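Local coordinates for 3-oxoacyl-[acyl-carrier-protein] synthase 3 (Pseudomonas aeruginosa, PDB 2X3E) that probably catalyses the first condensation of fatty acid synthesis, joining an acetyl group from acetyl-CoA to two carbons of malonyl-ACP, at residues G123-S127 with A128-D132. The protein carries 1 engineered substitution. Residues are numbered along the deposited sequence; the frame is centred on the assembly and turned at random.
Sequences GSLIS and AGLAD
The carbonyl group of Ile126 is the flat group approached from above: Gly129 N stands over its face, 64° out of the carbonyl plane, and donates a hydrogen bond at 3.0 Å to Ile126 O, which also accepts from Arg4 NE. The Leu125 carbonyl is met end-on instead, with Leu130 N nearly in line with the C=O at 2.9 Å from Leu125 O, while Ala131 N adds a weak bond to the same oxygen. From the residue before, Ser124 O accepts the last i+4 helical bond, from Ala128 N (2.8 Å). The bonds from Gly129 N to Ile126 O and from Leu130 N to Leu125 O end helix 114-127 in a Schellman motif, in which Gly129, at phi 85°, turns the chain out of the helix into the short loop before strand 133-140 of the thiolase-like fold. Leu125 and Leu130 make an apolar contact across the motif; their side chains cross at about a right angle and meet through their CD2 methyls at 3.9 Å, and Ser124 of the second subunit packs against both leucines. Ile126 turns its CA-H toward Ala131 O, 3.2 Å from CA, and its CB, CG1 and CG2 all lie about that oxygen, with CG1 beside the backbone N (chi1 -72°) and CG2 beside the carbonyl carbon, while the side chain packs on Leu166 and Ala168 of strand 160-169. Arg4 further ties the two sides together, its backbone O bonding Ser127 OG and its guanidinium forming a salt bridge with Asp132.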
# COMPACT_ATOMS: atom_id res chain seq x y z
N GLY A 123 1.92 -5.27 11.88
CA GLY A 123 2.36 -6.26 12.84
C GLY A 123 3.74 -6.82 12.53
O GLY A 123 4.56 -6.98 13.43
N SER A 124 3.99 -7.11 11.25
CA SER A 124 5.29 -7.65 10.84
C SER A 124 6.40 -6.61 10.99
O SER A 124 7.52 -6.94 11.38
CB SER A 124 5.24 -8.18 9.40
OG SER A 124 4.44 -9.35 9.34
N LEU A 125 6.09 -5.35 10.67
CA LEU A 125 7.06 -4.26 10.83
C LEU A 125 7.50 -4.15 12.29
O LEU A 125 8.68 -3.96 12.57
CB LEU A 125 6.47 -2.92 10.38
CG LEU A 125 6.35 -2.67 8.87
CD1 LEU A 125 5.46 -1.44 8.63
CD2 LEU A 125 7.71 -2.48 8.25
N ILE A 126 6.55 -4.30 13.20
CA ILE A 126 6.85 -4.26 14.64
C ILE A 126 7.64 -5.50 15.05
O ILE A 126 8.67 -5.38 15.72
CB ILE A 126 5.56 -4.12 15.49
CG1 ILE A 126 4.97 -2.71 15.34
CG2 ILE A 126 5.84 -4.42 16.96
CD1 ILE A 126 3.54 -2.59 15.85
N SER A 127 7.18 -6.68 14.64
CA SER A 127 7.88 -7.93 14.98
C SER A 127 9.32 -7.94 14.49
O SER A 127 10.21 -8.39 15.20
CB SER A 127 7.13 -9.14 14.41
OG SER A 127 5.90 -9.32 15.07
N ALA A 128 9.55 -7.43 13.28
CA ALA A 128 10.88 -7.39 12.67
C ALA A 128 11.79 -6.29 13.24
O ALA A 128 12.97 -6.21 12.86
CB ALA A 128 10.76 -7.21 11.15
N GLY A 129 11.25 -5.44 14.12
CA GLY A 129 12.03 -4.40 14.78
C GLY A 129 12.18 -3.10 14.00
O GLY A 129 13.05 -2.28 14.32
N LEU A 130 11.35 -2.89 12.98
CA LEU A 130 11.41 -1.66 12.18
C LEU A 130 10.54 -0.55 12.78
O LEU A 130 10.63 0.61 12.37
CB LEU A 130 10.99 -1.93 10.73
CG LEU A 130 12.11 -2.38 9.78
CD1 LEU A 130 13.03 -3.39 10.42
CD2 LEU A 130 11.53 -2.94 8.49
N ALA A 131 9.71 -0.93 13.75
CA ALA A 131 8.89 0.00 14.51
C ALA A 131 8.59 -0.64 15.86
O ALA A 131 8.50 -1.87 15.94
CB ALA A 131 7.59 0.31 13.77
N ASP A 132 8.45 0.17 16.91
CA ASP A 132 8.06 -0.33 18.23
C ASP A 132 6.59 -0.06 18.54
O ASP A 132 6.05 -0.58 19.50
CB ASP A 132 8.94 0.28 19.32
CG ASP A 132 10.42 -0.07 19.17
OD1 ASP A 132 10.74 -1.16 18.63
OD2 ASP A 132 11.26 0.74 19.60